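Local coordinates for protein serine-threonine phosphatase 2C (Toxoplasma gondii, PDB 2I44) that probably removes phosphate from phosphoserine and phosphothreonine in proteins, as a metal-dependent phosphatase of the PP2C family, and binds calcium ions, at residues Asp38-Cys43 with Thr314-Phe319; Ser137-Thr142 with Gly156-Ala161; Ser82-Glu87 with Asp110-Asp115. All blocks are in the same frame, centred on the assembly; numbering follows the deposited sequence.

Interaction 1: residues Asp38-Cys43 with Thr314-Phe319; sequences DRFTLC and TAMTVF
D38 and T314 supply the polar end of this contact, where two strands from different sheets of the PP2C β-sandwich run in nearly the same direction. Their axes are 18° apart and approach to 8.3 Å, too far for backbone pairing, so side chains bridge the gap. The hydroxyl OG1 of T314 donates to D38 OD2 at 2.9 Å and meets that oxygen on its anti lone pair, the one facing away from OD1. The two side chains pass each other in opposite directions. OG1 of T314 is also bonded to the hydroxyl of T28, and D38 OD2 to that of T265, which ties the pair into a small network of threonines.

The apolar part follows along the strands. In T314, with OG1 beside the backbone N (chi1 -67°), CG2 stands anti to that N and its methyl lies 3.9 Å from F40 CD2. Selenomethionine M316 reaches further: its chain is extended through its first two torsions and then bends at SE (chi3 -82°). That bend brings CE 4.0 Å from F40 CB and 3.9 Å from L42 CB, with the backbone O of T41 3.5 Å from the same methyl. I26 of strand 22-29 touches F40, L42 and M316, adding to this filling between the sheets.

Two hydroxyls meeting at D38 OD2 would limit how far its carboxylate can turn. The side chain of D38 lies about 4 Å from a bound calcium ion and beside the metal ligand D60, so T314 of the opposing strand and T265, just after strand 258-264, are placed to orient an acidic group at the edge of the metal site.

Interaction 2: residues Ser137-Thr142 with Gly156-Ala161; sequences SSTSVT and GDSRIA
T139 and G156 bring the two backbones closest, with CA atoms 4.6 Å apart; beyond them the chains diverge, and strands 140-142 and 159-161 leave with an angle of 34° between their axes. G156 adopts a positive phi of 104° as the chain turns, and having no side chain it lets T139 come this near. Further along, the backbones are joined through a water that accepts from S158 N at 2.9 Å and can donate to S140 O at 3.0 Å.

The side-chain link is a short hydroxyl pair, T139 OG1 to S158 OG at 2.6 Å. T139 OG1 is also bonded to the backbone N of D60, which links S158 to that metal ligand. The T139 methyl CG2 lies 3.4 Å from D157 OD1, the two side chains crossing at about a right angle; D157 OD2 is paired with K180. V141 CG1, directed at S158 by standing anti to its own carbonyl carbon (chi1 -79°), lies 3.1 Å from S158 O, and V141 CB makes an apolar contact with I160 CG1 at 3.7 Å. I160 CD1 touches T142 O at 3.6 Å.

In the β-sandwich, strand 137-146 forms an antiparallel hairpin with 149-155, after which residues 156-158 carry the chain across to strand 159-166 of the opposing sheet. Strand 53-62 borders V141's strand, helix 66-80 touches S138, and V152 touches I160.

Interaction 3: residues Ser82-Glu87 with Asp110-Asp115; sequences SPAWQE and DQAVDD
A84 lays its methyl against the backbone of A112, CB to CA at 3.8 Å, and the two CB atoms are 4.0 Å apart. Alanines on both sides are consistent with the close 8.2 Å approach of the axes of segments 83-87 and 110-115, which cross at -149° in a roughly antiparallel sense. Q111 CG flanks the A84 methyl, while the indole of W85 presents its edge: CE3 lies 4.1 Å from A112 CB, close to the ring plane. W85 extends on into a cluster with L79 and I80 of helix 66-80, and L79 also touches A112.

The polar contact sits at the start of the first helix. S82 is its N-cap, and OG accepts from W85 N at 3.3 Å while donating to D115 OD2 at 3.2 Å, on the anti side of the carboxylate. D115 has CG beside its backbone N (chi1 -76°), which swings the carboxylate towards the cap. Its second oxygen, OD1, is held by Q111 NE2 at 2.8 Å, approaching from above the carboxylate plane.

Through one serine hydroxyl, a helix start and an acidic side chain of the next helix are joined; the negative charge near that N-terminus would probably be favoured by the helix dipole.

How the interactions relate
Interactions 1 and 2 both span the two sheets of the β-sandwich; their centres are about 11 Å apart and their nearest atoms about 6 Å. Each has one end at the calcium site: D38 in interaction 1 and T139 in interaction 2 both have side chains about 3 Å from that of D60, and the side chain of D157 comes about 4 Å from that of D266. D60 is thus approached from both contacts, with D157 near D266. Interaction 3 belongs to the helical layer outside the sandwich, with its centre about 20 Å from that of interaction 2 and about 22 Å from that of interaction 1. Helix 98-130 is followed in the chain by strand 137-146, and V113 and W85 both touch V144 of that strand.

Interaction 1: residues Asp38-Cys43 with Thr314-Phe319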
loop_
_atom_site.group_PDB
_atom_site.type_symbol
_atom_site.label_atom_id
_atom_site.label_comp_id
_atom_site.label_asym_id
_atom_site.label_seq_id
_atom_site.Cartn_x
_atom_site.Cartn_y
_atom_site.Cartn_z
ATOM N N ASP A 38 -5.244 5.695 -8.909
ATOM C CA ASP A 38 -4.433 4.613 -8.363
ATOM C C ASP A 38 -3.036 4.785 -8.954
ATOM O O ASP A 38 -2.888 5.178 -10.118
ATOM C CB ASP A 38 -4.966 3.245 -8.808
ATOM C CG ASP A 38 -6.002 2.664 -7.861
ATOM O OD1 ASP A 38 -6.468 3.371 -6.940
ATOM O OD2 ASP A 38 -6.359 1.478 -8.062
ATOM N N ARG A 39 -2.018 4.488 -8.156
ATOM C CA ARG A 39 -0.634 4.569 -8.603
ATOM C C ARG A 39 0.131 3.379 -8.022
ATOM O O ARG A 39 -0.377 2.670 -7.152
ATOM C CB ARG A 39 -0.004 5.893 -8.158
ATOM C CG ARG A 39 -0.567 7.119 -8.882
ATOM C CD ARG A 39 -0.226 7.089 -10.374
ATOM N NE ARG A 39 -0.626 8.317 -11.061
ATOM C CZ ARG A 39 -1.878 8.642 -11.384
ATOM N NH1 ARG A 39 -2.886 7.828 -11.093
ATOM N NH2 ARG A 39 -2.125 9.795 -11.990
ATOM N N PHE A 40 1.347 3.151 -8.501
ATOM C CA PHE A 40 2.132 2.032 -8.003
ATOM C C PHE A 40 3.609 2.189 -8.327
ATOM O O PHE A 40 3.995 2.960 -9.210
ATOM C CB PHE A 40 1.595 0.724 -8.584
ATOM C CG PHE A 40 1.528 0.706 -10.085
ATOM C CD1 PHE A 40 2.678 0.526 -10.845
ATOM C CD2 PHE A 40 0.311 0.855 -10.742
ATOM C CE1 PHE A 40 2.621 0.490 -12.232
ATOM C CE2 PHE A 40 0.245 0.822 -12.135
ATOM C CZ PHE A 40 1.402 0.639 -12.880
ATOM N N THR A 41 4.430 1.428 -7.616
ATOM C CA THR A 41 5.866 1.500 -7.782
ATOM C C THR A 41 6.484 0.135 -7.545
ATOM O O THR A 41 6.143 -0.549 -6.586
ATOM C CB THR A 41 6.462 2.514 -6.779
ATOM O OG1 THR A 41 5.943 3.823 -7.059
ATOM C CG2 THR A 41 7.991 2.528 -6.855
ATOM N N LEU A 42 7.380 -0.267 -8.438
ATOM C CA LEU A 42 8.064 -1.538 -8.301
ATOM C C LEU A 42 9.546 -1.339 -8.591
ATOM O O LEU A 42 9.917 -0.884 -9.672
ATOM C CB LEU A 42 7.471 -2.582 -9.262
ATOM C CG LEU A 42 7.925 -4.038 -9.068
ATOM C CD1 LEU A 42 7.007 -4.975 -9.827
ATOM C CD2 LEU A 42 9.351 -4.212 -9.533
ATOM N N CYS A 43 10.388 -1.660 -7.614
ATOM C CA CYS A 43 11.836 -1.543 -7.779
ATOM C C CYS A 43 12.419 -2.962 -7.755
ATOM O O CYS A 43 12.671 -3.520 -6.692
ATOM C CB CYS A 43 12.430 -0.706 -6.645
ATOM S SG CYS A 43 14.177 -0.289 -6.872
ATOM N N THR A 314 -6.361 -1.729 -9.156
ATOM C CA THR A 314 -4.950 -1.970 -9.403
ATOM C C THR A 314 -4.512 -3.208 -8.644
ATOM O O THR A 314 -4.809 -3.361 -7.454
ATOM C CB THR A 314 -4.093 -0.771 -8.955
ATOM O OG1 THR A 314 -4.386 0.354 -9.792
ATOM C CG2 THR A 314 -2.606 -1.090 -9.051
ATOM N N ALA A 315 -3.808 -4.090 -9.341
ATOM C CA ALA A 315 -3.318 -5.314 -8.733
ATOM C C ALA A 315 -1.866 -5.560 -9.143
ATOM O O ALA A 315 -1.497 -5.388 -10.300
ATOM C CB ALA A 315 -4.191 -6.494 -9.146
HETATM N N MSE A 316 -1.048 -5.935 -8.170
HETATM C CA MSE A 316 0.356 -6.227 -8.400
HETATM C C MSE A 316 0.549 -7.614 -7.803
HETATM O O MSE A 316 0.341 -7.807 -6.608
HETATM C CB MSE A 316 1.243 -5.202 -7.670
HETATM C CG MSE A 316 2.750 -5.385 -7.879
HETATM SE SE MSE A 316 3.836 -4.095 -6.881
HETATM C CE MSE A 316 3.707 -2.608 -8.103
ATOM N N THR A 317 0.915 -8.579 -8.640
ATOM C CA THR A 317 1.124 -9.949 -8.191
ATOM C C THR A 317 2.604 -10.314 -8.143
ATOM O O THR A 317 3.351 -10.038 -9.077
ATOM C CB THR A 317 0.388 -10.954 -9.112
ATOM O OG1 THR A 317 0.696 -10.672 -10.485
ATOM C CG2 THR A 317 -1.118 -10.859 -8.908
ATOM N N VAL A 318 3.020 -10.936 -7.045
ATOM C CA VAL A 318 4.409 -11.335 -6.869
ATOM C C VAL A 318 4.474 -12.816 -6.499
ATOM O O VAL A 318 3.943 -13.230 -5.472
ATOM C CB VAL A 318 5.085 -10.507 -5.748
ATOM C CG1 VAL A 318 6.548 -10.904 -5.612
ATOM C CG2 VAL A 318 4.955 -9.015 -6.049
ATOM N N PHE A 319 5.117 -13.614 -7.343
ATOM C CA PHE A 319 5.241 -15.045 -7.081
ATOM C C PHE A 319 6.676 -15.349 -6.675
ATOM O O PHE A 319 7.608 -15.151 -7.453
ATOM C CB PHE A 319 4.865 -15.851 -8.331
ATOM C CG PHE A 319 3.414 -15.733 -8.718
ATOM C CD1 PHE A 319 2.474 -16.643 -8.239
ATOM C CD2 PHE A 319 2.985 -14.698 -9.544
ATOM C CE1 PHE A 319 1.129 -16.523 -8.575
ATOM C CE2 PHE A 319 1.639 -14.569 -9.889
ATOM C CZ PHE A 319 0.710 -15.481 -9.405
#

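Interaction 2: residues Ser137-Thr142 with Gly156-Ala161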
loop_
_atom_site.group_PDB
_atom_site.type_symbol
_atom_site.label_atom_id
_atom_site.label_comp_id
_atom_site.label_asym_id
_atom_site.label_seq_id
_atom_site.Cartn_x
_atom_site.Cartn_y
_atom_site.Cartn_z
ATOM N N SER A 137 -4.980 13.067 -0.800
ATOM C CA SER A 137 -4.466 11.997 0.045
ATOM C C SER A 137 -4.283 10.697 -0.733
ATOM O O SER A 137 -4.661 10.595 -1.903
ATOM C CB SER A 137 -5.435 11.725 1.202
ATOM O OG SER A 137 -5.721 12.891 1.945
ATOM N N SER A 138 -3.707 9.698 -0.067
ATOM C CA SER A 138 -3.498 8.396 -0.681
ATOM C C SER A 138 -3.248 7.314 0.367
ATOM O O SER A 138 -2.623 7.558 1.410
ATOM C CB SER A 138 -2.305 8.447 -1.652
ATOM O OG SER A 138 -2.065 7.183 -2.263
ATOM N N THR A 139 -3.760 6.119 0.105
ATOM C CA THR A 139 -3.516 5.005 1.002
ATOM C C THR A 139 -2.170 4.479 0.531
ATOM O O THR A 139 -1.594 4.975 -0.446
ATOM C CB THR A 139 -4.482 3.848 0.789
ATOM O OG1 THR A 139 -4.245 3.303 -0.513
ATOM C CG2 THR A 139 -5.929 4.296 0.913
ATOM N N SER A 140 -1.688 3.455 1.215
ATOM C CA SER A 140 -0.441 2.830 0.844
ATOM C C SER A 140 -0.284 1.433 1.424
ATOM O O SER A 140 -0.632 1.183 2.576
ATOM C CB SER A 140 0.741 3.697 1.291
ATOM O OG SER A 140 1.969 3.003 1.142
ATOM N N VAL A 141 0.192 0.521 0.585
ATOM C CA VAL A 141 0.524 -0.835 0.994
ATOM C C VAL A 141 1.871 -1.015 0.332
ATOM O O VAL A 141 1.988 -0.881 -0.888
ATOM C CB VAL A 141 -0.424 -1.933 0.446
ATOM C CG1 VAL A 141 -1.690 -1.969 1.250
ATOM C CG2 VAL A 141 -0.686 -1.718 -1.030
ATOM N N THR A 142 2.896 -1.275 1.130
ATOM C CA THR A 142 4.229 -1.466 0.584
ATOM C C THR A 142 4.835 -2.754 1.110
ATOM O O THR A 142 4.435 -3.259 2.152
ATOM C CB THR A 142 5.167 -0.294 0.951
ATOM O OG1 THR A 142 5.251 -0.173 2.378
ATOM C CG2 THR A 142 4.667 1.009 0.340
ATOM N N GLY A 156 -3.984 3.205 5.562
ATOM C CA GLY A 156 -5.242 3.237 4.839
ATOM C C GLY A 156 -5.980 1.928 4.678
ATOM O O GLY A 156 -5.880 1.049 5.525
ATOM N N ASP A 157 -6.717 1.794 3.579
ATOM C CA ASP A 157 -7.493 0.588 3.365
ATOM C C ASP A 157 -7.158 -0.216 2.124
ATOM O O ASP A 157 -8.000 -0.951 1.622
ATOM C CB ASP A 157 -8.987 0.904 3.391
ATOM C CG ASP A 157 -9.358 1.999 2.427
ATOM O OD1 ASP A 157 -8.561 2.283 1.508
ATOM O OD2 ASP A 157 -10.451 2.562 2.581
ATOM N N SER A 158 -5.945 -0.057 1.606
ATOM C CA SER A 158 -5.504 -0.884 0.485
ATOM C C SER A 158 -4.957 -2.097 1.243
ATOM O O SER A 158 -4.611 -1.980 2.424
ATOM C CB SER A 158 -4.385 -0.211 -0.310
ATOM O OG SER A 158 -4.892 0.846 -1.100
ATOM N N ARG A 159 -4.872 -3.256 0.596
ATOM C CA ARG A 159 -4.406 -4.442 1.307
ATOM C C ARG A 159 -3.417 -5.328 0.569
ATOM O O ARG A 159 -3.286 -5.270 -0.655
ATOM C CB ARG A 159 -5.604 -5.314 1.686
ATOM C CG ARG A 159 -6.692 -4.611 2.471
ATOM C CD ARG A 159 -7.902 -5.515 2.611
ATOM N NE ARG A 159 -8.980 -4.884 3.359
ATOM C CZ ARG A 159 -10.118 -5.496 3.676
ATOM N NH1 ARG A 159 -10.318 -6.756 3.304
ATOM N NH2 ARG A 159 -11.054 -4.863 4.370
ATOM N N ILE A 160 -2.739 -6.168 1.342
ATOM C CA ILE A 160 -1.792 -7.138 0.807
ATOM C C ILE A 160 -2.282 -8.525 1.217
ATOM O O ILE A 160 -2.496 -8.782 2.399
ATOM C CB ILE A 160 -0.365 -6.938 1.374
ATOM C CG1 ILE A 160 0.164 -5.554 0.986
ATOM C CG2 ILE A 160 0.566 -8.027 0.835
ATOM C CD1 ILE A 160 1.605 -5.309 1.417
ATOM N N ALA A 161 -2.478 -9.406 0.242
ATOM C CA ALA A 161 -2.926 -10.768 0.527
ATOM C C ALA A 161 -1.747 -11.715 0.308
ATOM O O ALA A 161 -0.856 -11.439 -0.503
ATOM C CB ALA A 161 -4.086 -11.151 -0.379
HETATM O O HOH W 1 -3.583 0.796 2.997
#

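Interaction 3: residues Ser82-Glu87 with Asp110-Asp115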
loop_
_atom_site.group_PDB
_atom_site.type_symbol
_atom_site.label_atom_id
_atom_site.label_comp_id
_atom_site.label_asym_id
_atom_site.label_seq_id
_atom_site.Cartn_x
_atom_site.Cartn_y
_atom_site.Cartn_z
ATOM N N SER A 82 17.426 6.363 4.406
ATOM C CA SER A 82 17.281 6.073 5.826
ATOM C C SER A 82 18.555 5.538 6.478
ATOM O O SER A 82 19.145 4.567 6.007
ATOM C CB SER A 82 16.167 5.055 6.032
ATOM O OG SER A 82 16.191 4.520 7.343
ATOM N N PRO A 83 18.996 6.174 7.576
ATOM C CA PRO A 83 20.206 5.698 8.246
ATOM C C PRO A 83 19.979 4.238 8.617
ATOM O O PRO A 83 20.913 3.443 8.681
ATOM C CB PRO A 83 20.295 6.605 9.468
ATOM C CG PRO A 83 19.742 7.906 8.938
ATOM C CD PRO A 83 18.513 7.429 8.182
ATOM N N ALA A 84 18.711 3.902 8.847
ATOM C CA ALA A 84 18.315 2.548 9.200
ATOM C C ALA A 84 18.577 1.628 8.013
ATOM O O ALA A 84 18.959 0.469 8.182
ATOM C CB ALA A 84 16.836 2.522 9.574
ATOM N N TRP A 85 18.361 2.149 6.811
ATOM C CA TRP A 85 18.591 1.364 5.611
ATOM C C TRP A 85 20.083 1.256 5.320
ATOM O O TRP A 85 20.544 0.258 4.771
ATOM C CB TRP A 85 17.860 1.976 4.412
ATOM C CG TRP A 85 17.992 1.139 3.180
ATOM C CD1 TRP A 85 18.819 1.369 2.121
ATOM C CD2 TRP A 85 17.309 -0.091 2.897
ATOM N NE1 TRP A 85 18.697 0.360 1.192
ATOM C CE2 TRP A 85 17.777 -0.548 1.643
ATOM C CE3 TRP A 85 16.351 -0.852 3.583
ATOM C CZ2 TRP A 85 17.317 -1.730 1.057
ATOM C CZ3 TRP A 85 15.893 -2.032 3.000
ATOM C CH2 TRP A 85 16.378 -2.457 1.746
ATOM N N GLN A 86 20.834 2.290 5.685
ATOM C CA GLN A 86 22.274 2.275 5.474
ATOM C C GLN A 86 22.826 1.117 6.292
ATOM O O GLN A 86 23.733 0.414 5.853
ATOM C CB GLN A 86 22.905 3.588 5.945
ATOM C CG GLN A 86 22.239 4.828 5.345
ATOM C CD GLN A 86 22.842 6.128 5.852
ATOM O OE1 GLN A 86 23.584 6.143 6.838
ATOM N NE2 GLN A 86 22.513 7.233 5.187
ATOM N N GLU A 87 22.261 0.914 7.479
ATOM C CA GLU A 87 22.695 -0.178 8.339
ATOM C C GLU A 87 22.247 -1.506 7.742
ATOM O O GLU A 87 22.863 -2.540 7.994
ATOM C CB GLU A 87 22.130 -0.026 9.757
ATOM C CG GLU A 87 22.294 1.361 10.339
ATOM C CD GLU A 87 22.283 1.377 11.860
ATOM O OE1 GLU A 87 21.611 0.515 12.478
ATOM O OE2 GLU A 87 22.948 2.265 12.435
ATOM N N ASP A 110 12.124 -3.021 9.803
ATOM C CA ASP A 110 10.952 -2.400 10.403
ATOM C C ASP A 110 11.208 -0.904 10.532
ATOM O O ASP A 110 10.435 -0.074 10.039
ATOM C CB ASP A 110 10.682 -3.019 11.789
ATOM C CG ASP A 110 9.578 -2.300 12.561
ATOM O OD1 ASP A 110 9.753 -1.110 12.896
ATOM O OD2 ASP A 110 8.534 -2.927 12.845
ATOM N N GLN A 111 12.312 -0.568 11.188
ATOM C CA GLN A 111 12.686 0.824 11.400
ATOM C C GLN A 111 12.849 1.611 10.099
ATOM O O GLN A 111 12.456 2.776 10.017
ATOM C CB GLN A 111 13.987 0.893 12.208
ATOM C CG GLN A 111 14.440 2.301 12.532
ATOM C CD GLN A 111 13.451 3.035 13.415
ATOM O OE1 GLN A 111 13.110 2.567 14.505
ATOM N NE2 GLN A 111 12.985 4.190 12.952
ATOM N N ALA A 112 13.432 0.985 9.083
ATOM C CA ALA A 112 13.630 1.665 7.806
ATOM C C ALA A 112 12.294 1.985 7.132
ATOM O O ALA A 112 12.117 3.060 6.561
ATOM C CB ALA A 112 14.492 0.804 6.876
ATOM N N VAL A 113 11.362 1.042 7.184
ATOM C CA VAL A 113 10.054 1.250 6.571
ATOM C C VAL A 113 9.346 2.363 7.329
ATOM O O VAL A 113 8.688 3.212 6.736
ATOM C CB VAL A 113 9.215 -0.049 6.603
ATOM C CG1 VAL A 113 7.785 0.221 6.143
ATOM C CG2 VAL A 113 9.858 -1.087 5.695
ATOM N N ASP A 114 9.508 2.370 8.644
ATOM C CA ASP A 114 8.886 3.398 9.459
ATOM C C ASP A 114 9.428 4.767 9.051
ATOM O O ASP A 114 8.665 5.723 8.885
ATOM C CB ASP A 114 9.165 3.153 10.943
ATOM C CG ASP A 114 8.211 3.918 11.836
ATOM O OD1 ASP A 114 7.030 3.525 11.899
ATOM O OD2 ASP A 114 8.630 4.918 12.459
ATOM N N ASP A 115 10.747 4.854 8.897
ATOM C CA ASP A 115 11.398 6.102 8.500
ATOM C C ASP A 115 10.917 6.540 7.126
ATOM O O ASP A 115 10.680 7.722 6.887
ATOM C CB ASP A 115 12.916 5.925 8.459
ATOM C CG ASP A 115 13.536 5.909 9.837
ATOM O OD1 ASP A 115 12.785 6.029 10.825
ATOM O OD2 ASP A 115 14.779 5.774 9.933
#